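Local coordinates for protein orotate phosphoribosyltransferase (Aeropyrum pernix, PDB 2YZK) that probably catalyses the transfer of ribosyl phosphate from 5-phosphoribose 1-diphosphate to orotate, forming orotidine monophosphate in pyrimidine biosynthesis, at residues Lys4-Arg9 against Ile29-Leu34; Asp46-Val51 against Leu140-Arg145. One frame throughout, in Å; residues are numbered along the deposited sequence.

Interaction 1: Lys4-Arg9 against Ile29-Leu34; sequences KVLKKR and IDMRRL
Arg9 and Arg33 exchange bonds across this contact, each guanidinium serving the backbone carbonyl of the other residue. Arg9 takes Arg33 O side-on, with Arg9 NE at 2.8 Å and Arg9 NH2 at 3.0 Å from that oxygen. The oxygen lies in the plane of the Arg9 guanidinium, so two donors of one edge converge on a single acceptor. Bends at chi2 and chi3 fold the Arg9 chain back to bring that edge round. In return, Arg33 NE donates to Arg9 O at 2.8 Å, lying in the carbonyl plane, although the oxygen is tilted from the Arg33 guanidinium plane. This polar half is only partly buried. An alanine in place of Arg9 would probably leave Arg33 O without its two side-chain donors and weaken the hold of the helix on the turn, since, of the hydrogen bonds between the two segments, the reverse one to Arg9 O alone would remain.

The other half is apolar and closely packed. Leu6 CD2 sits over the neighbouring Met31, modelled as selenomethionine, and Leu34: it lies 3.4 Å from Met31 SE and 3.8 Å from Leu34 CD1. A first torsion of -127°, away from the usual staggered values, and a bend at chi2 (50°) swing the Met31 selenium back to the leucine although CB points away. Val5 CG1 adds a lighter touch at 4.0 Å from Leu34 CD2, the two side chains crossing at about a right angle.

The contact reaches the dimer interface, where Arg33 NH2 forms a salt bridge with Asp103 OD2 of the second subunit and Arg9 NH2 bonds to Asp103 O of the same chain. Within its own chain, helix 2-9 holds the 3-10 segment 31-34 that follows strand 24-29, with Leu6 also touching Ile169 of helix 166-172 and Val5 meeting Ser40 of helix 38-58.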
# COMPACT_ATOMS: atom_id res chain seq x y z
N LYS A 4 -1.78 -18.73 14.99
CA LYS A 4 -0.54 -18.64 15.75
C LYS A 4 0.22 -17.34 15.47
O LYS A 4 0.59 -16.62 16.39
CB LYS A 4 0.36 -19.84 15.43
CG LYS A 4 -0.25 -21.19 15.80
CD LYS A 4 0.72 -22.33 15.52
CE LYS A 4 0.10 -23.68 15.85
NZ LYS A 4 -0.31 -23.77 17.28
N VAL A 5 0.42 -17.05 14.18
CA VAL A 5 1.13 -15.84 13.77
C VAL A 5 0.39 -14.59 14.21
O VAL A 5 1.01 -13.60 14.62
CB VAL A 5 1.30 -15.80 12.24
CG1 VAL A 5 2.08 -14.57 11.84
CG2 VAL A 5 2.00 -17.06 11.75
N LEU A 6 -0.93 -14.63 14.12
CA LEU A 6 -1.76 -13.49 14.51
C LEU A 6 -1.59 -13.17 15.99
O LEU A 6 -1.43 -12.01 16.37
CB LEU A 6 -3.23 -13.78 14.20
CG LEU A 6 -3.59 -13.89 12.72
CD1 LEU A 6 -5.05 -14.29 12.56
CD2 LEU A 6 -3.33 -12.55 12.04
N LYS A 7 -1.61 -14.21 16.82
CA LYS A 7 -1.46 -14.03 18.26
C LYS A 7 -0.08 -13.46 18.57
O LYS A 7 0.05 -12.54 19.38
CB LYS A 7 -1.64 -15.38 18.98
CG LYS A 7 -1.64 -15.26 20.50
CD LYS A 7 -1.72 -16.63 21.17
CE LYS A 7 -0.48 -17.47 20.89
NZ LYS A 7 -0.48 -18.75 21.66
N LYS A 8 0.94 -14.01 17.91
CA LYS A 8 2.33 -13.57 18.11
C LYS A 8 2.52 -12.08 17.84
O LYS A 8 3.21 -11.38 18.59
CB LYS A 8 3.26 -14.34 17.18
CG LYS A 8 3.15 -15.86 17.25
CD LYS A 8 3.70 -16.42 18.55
CE LYS A 8 3.63 -17.94 18.56
NZ LYS A 8 4.19 -18.53 19.81
N ARG A 9 1.92 -11.59 16.76
CA ARG A 9 2.05 -10.19 16.37
C ARG A 9 1.00 -9.26 16.99
O ARG A 9 1.00 -8.06 16.72
CB ARG A 9 1.98 -10.07 14.85
CG ARG A 9 3.14 -10.72 14.11
CD ARG A 9 4.44 -9.99 14.41
NE ARG A 9 4.36 -8.60 13.99
CZ ARG A 9 5.22 -7.65 14.34
NH1 ARG A 9 6.27 -7.94 15.11
NH2 ARG A 9 5.04 -6.40 13.92
N ILE A 29 -9.22 -6.89 15.89
CA ILE A 29 -8.43 -7.50 14.83
C ILE A 29 -7.64 -6.45 14.06
O ILE A 29 -8.19 -5.40 13.71
CB ILE A 29 -9.33 -8.27 13.84
CG1 ILE A 29 -10.00 -9.46 14.54
CG2 ILE A 29 -8.52 -8.74 12.65
CD1 ILE A 29 -9.17 -10.74 14.57
N ASP A 30 -6.36 -6.71 13.83
CA ASP A 30 -5.54 -5.77 13.08
C ASP A 30 -4.48 -6.51 12.28
O ASP A 30 -3.38 -6.78 12.77
CB ASP A 30 -4.87 -4.76 14.02
CG ASP A 30 -4.21 -3.62 13.26
OD1 ASP A 30 -4.24 -3.66 12.01
OD2 ASP A 30 -3.67 -2.69 13.91
N MSE A 31 -4.82 -6.83 11.04
CA MSE A 31 -3.93 -7.57 10.15
C MSE A 31 -2.69 -6.76 9.78
O MSE A 31 -1.68 -7.31 9.33
CB MSE A 31 -4.70 -7.95 8.89
CG MSE A 31 -4.65 -9.42 8.52
SE MSE A 31 -5.07 -10.60 9.85
CE MSE A 31 -6.37 -9.76 10.77
N ARG A 32 -2.75 -5.45 9.98
CA ARG A 32 -1.62 -4.59 9.65
C ARG A 32 -0.39 -4.95 10.49
O ARG A 32 0.74 -4.76 10.05
CB ARG A 32 -1.99 -3.12 9.88
CG ARG A 32 -3.08 -2.60 8.95
CD ARG A 32 -3.52 -1.20 9.35
NE ARG A 32 -3.99 -1.15 10.73
CZ ARG A 32 -4.45 -0.06 11.34
NH1 ARG A 32 -4.50 1.09 10.69
NH2 ARG A 32 -4.84 -0.13 12.60
N ARG A 33 -0.62 -5.49 11.68
CA ARG A 33 0.50 -5.85 12.55
C ARG A 33 1.36 -6.98 12.00
O ARG A 33 2.48 -7.18 12.47
CB ARG A 33 -0.02 -6.18 13.95
CG ARG A 33 -0.66 -4.98 14.64
CD ARG A 33 -1.14 -5.34 16.02
NE ARG A 33 -0.05 -5.51 16.98
CZ ARG A 33 0.57 -4.51 17.59
NH1 ARG A 33 0.22 -3.25 17.35
NH2 ARG A 33 1.54 -4.75 18.46
N LEU A 34 0.87 -7.70 11.00
CA LEU A 34 1.67 -8.77 10.42
C LEU A 34 2.76 -8.20 9.53
O LEU A 34 3.78 -8.85 9.27
CB LEU A 34 0.79 -9.70 9.58
CG LEU A 34 -0.38 -10.38 10.30
CD1 LEU A 34 -1.04 -11.33 9.32
CD2 LEU A 34 0.13 -11.15 11.51

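Interaction 2: Asp46-Val51 against Leu140-Arg145; sequences DLLLEV and LVLVDR
Leu48 packs against Leu140 and Leu142, laying helix 38-58 over the end of strand 135-141 in the Rossmann-like parallel sheet of the type I phosphoribosyltransferase fold. The backbones are closest at Leu48 and Leu142, whose CA atoms are 6.8 Å apart; no hydrogen bond crosses, and the side chains that meet are all aliphatic. Its tightest point is Leu48 CG to Leu142 CD2, 3.5 Å, where the two side chains meet at about a right angle. The methyls of Leu48 divide the work: CD1 stays beside Leu142 CD2 at 3.6 Å, whereas CD2 also leans on Leu140 CG at 3.7 Å.

Leu140 projects from the strand toward the helix, CG anti to the backbone N (chi1 168°), and its CD2 reaches the helix backbone, 3.6 Å from Leu48 O. Val51, one helical turn after Leu48, faces the same strand, but its very short approach to Leu140 is doubtful.

Val141, between the two strand leucines, points away from the helix, and the chain turns a corner at Leu142, whose CD2 still reaches Leu48. Leu140 is held in the sheet by backbone bonds to Val111 and Asp113, Val141 by bonds to Val161 and Val163, and Trp72 of helix 70-80 adds a further neighbour to Leu142. Past the corner, strand 143-144 leads to Arg145, predicted to bind orotate, which touches Thr117, a residue with the same predicted role. Arg145 NE is in turn held by a salt bridge to Glu147 OE1.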
# COMPACT_ATOMS: atom_id res chain seq x y z
N ASP A 46 2.04 -16.40 1.51
CA ASP A 46 2.00 -17.74 0.96
C ASP A 46 0.59 -18.32 1.04
O ASP A 46 0.14 -19.00 0.12
CB ASP A 46 2.98 -18.66 1.69
CG ASP A 46 4.43 -18.27 1.44
OD1 ASP A 46 4.73 -17.82 0.31
OD2 ASP A 46 5.26 -18.43 2.35
N LEU A 47 -0.11 -18.04 2.13
CA LEU A 47 -1.47 -18.53 2.30
C LEU A 47 -2.41 -17.84 1.32
O LEU A 47 -3.34 -18.45 0.80
CB LEU A 47 -1.94 -18.32 3.74
CG LEU A 47 -1.26 -19.21 4.79
CD1 LEU A 47 -1.71 -18.80 6.18
CD2 LEU A 47 -1.60 -20.68 4.52
N LEU A 48 -2.18 -16.55 1.07
CA LEU A 48 -3.01 -15.80 0.12
C LEU A 48 -2.83 -16.35 -1.29
O LEU A 48 -3.78 -16.47 -2.06
CB LEU A 48 -2.65 -14.31 0.15
CG LEU A 48 -3.19 -13.53 1.36
CD1 LEU A 48 -2.44 -12.23 1.51
CD2 LEU A 48 -4.68 -13.26 1.17
N LEU A 49 -1.58 -16.67 -1.64
CA LEU A 49 -1.29 -17.20 -2.97
C LEU A 49 -1.98 -18.55 -3.12
O LEU A 49 -2.56 -18.86 -4.16
CB LEU A 49 0.22 -17.34 -3.16
CG LEU A 49 0.93 -16.00 -3.36
CD1 LEU A 49 2.44 -16.14 -3.22
CD2 LEU A 49 0.56 -15.45 -4.74
N GLU A 50 -1.93 -19.34 -2.05
CA GLU A 50 -2.55 -20.65 -2.03
C GLU A 50 -4.07 -20.60 -2.23
O GLU A 50 -4.60 -21.30 -3.09
CB GLU A 50 -2.23 -21.34 -0.71
CG GLU A 50 -2.90 -22.68 -0.50
CD GLU A 50 -2.44 -23.35 0.78
OE1 GLU A 50 -1.25 -23.70 0.86
OE2 GLU A 50 -3.27 -23.51 1.70
N VAL A 51 -4.76 -19.78 -1.45
CA VAL A 51 -6.21 -19.68 -1.57
C VAL A 51 -6.62 -18.93 -2.83
O VAL A 51 -7.69 -19.19 -3.39
CB VAL A 51 -6.85 -19.01 -0.33
CG1 VAL A 51 -6.55 -19.83 0.92
CG2 VAL A 51 -6.34 -17.61 -0.17
N LEU A 140 -10.26 -11.63 -2.58
CA LEU A 140 -9.41 -12.41 -1.70
C LEU A 140 -9.04 -11.61 -0.46
O LEU A 140 -8.60 -10.47 -0.56
CB LEU A 140 -8.16 -12.81 -2.48
CG LEU A 140 -6.96 -13.39 -1.74
CD1 LEU A 140 -7.34 -14.74 -1.15
CD2 LEU A 140 -5.78 -13.53 -2.71
N VAL A 141 -9.22 -12.22 0.71
CA VAL A 141 -8.88 -11.56 1.97
C VAL A 141 -8.17 -12.54 2.90
O VAL A 141 -8.21 -13.75 2.69
CB VAL A 141 -10.13 -11.01 2.71
CG1 VAL A 141 -10.90 -10.05 1.81
CG2 VAL A 141 -11.04 -12.16 3.15
N LEU A 142 -7.51 -12.01 3.91
CA LEU A 142 -6.80 -12.83 4.88
C LEU A 142 -7.80 -13.39 5.88
O LEU A 142 -7.81 -14.59 6.17
CB LEU A 142 -5.76 -12.00 5.63
CG LEU A 142 -4.44 -11.74 4.90
CD1 LEU A 142 -3.65 -10.68 5.66
CD2 LEU A 142 -3.65 -13.04 4.79
N VAL A 143 -8.66 -12.51 6.39
CA VAL A 143 -9.66 -12.90 7.37
C VAL A 143 -11.06 -12.42 7.03
O VAL A 143 -11.29 -11.25 6.74
CB VAL A 143 -9.30 -12.38 8.78
CG1 VAL A 143 -10.43 -12.68 9.76
CG2 VAL A 143 -8.01 -13.02 9.26
N ASP A 144 -12.02 -13.35 7.05
CA ASP A 144 -13.41 -13.00 6.80
C ASP A 144 -14.10 -13.05 8.15
O ASP A 144 -14.06 -14.07 8.84
CB ASP A 144 -14.04 -14.01 5.83
CG ASP A 144 -15.53 -13.76 5.61
OD1 ASP A 144 -16.02 -12.67 5.96
OD2 ASP A 144 -16.21 -14.67 5.08
N ARG A 145 -14.70 -11.94 8.56
CA ARG A 145 -15.38 -11.90 9.84
C ARG A 145 -16.60 -12.81 9.84
O ARG A 145 -17.11 -13.17 10.91
CB ARG A 145 -15.80 -10.47 10.19
CG ARG A 145 -14.64 -9.53 10.49
CD ARG A 145 -15.17 -8.23 11.08
NE ARG A 145 -15.93 -8.50 12.30
CZ ARG A 145 -15.39 -8.60 13.51
NH1 ARG A 145 -14.08 -8.43 13.68
NH2 ARG A 145 -16.15 -8.90 14.55

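In the fold
From the N terminus, helix 2-9 is followed by the antiparallel strands 12-14, 16-18 and 24-29, and interaction 1 closes that excursion of 19 residues by returning the chain to the first helix. The chain then enters helix 38-58, where interaction 2 opens; it closes 88 residues later, after three strands of the five-stranded parallel sheet and at the end of the fourth, 135-141. The two loops therefore follow one another in series, neither nested nor crossed. In space they adjoin, with centres 14 Å apart: Met31 packs on Leu142 and Val143. Through that seam the N-terminal region, near the second subunit, joins the core of the phosphoribosyltransferase domain.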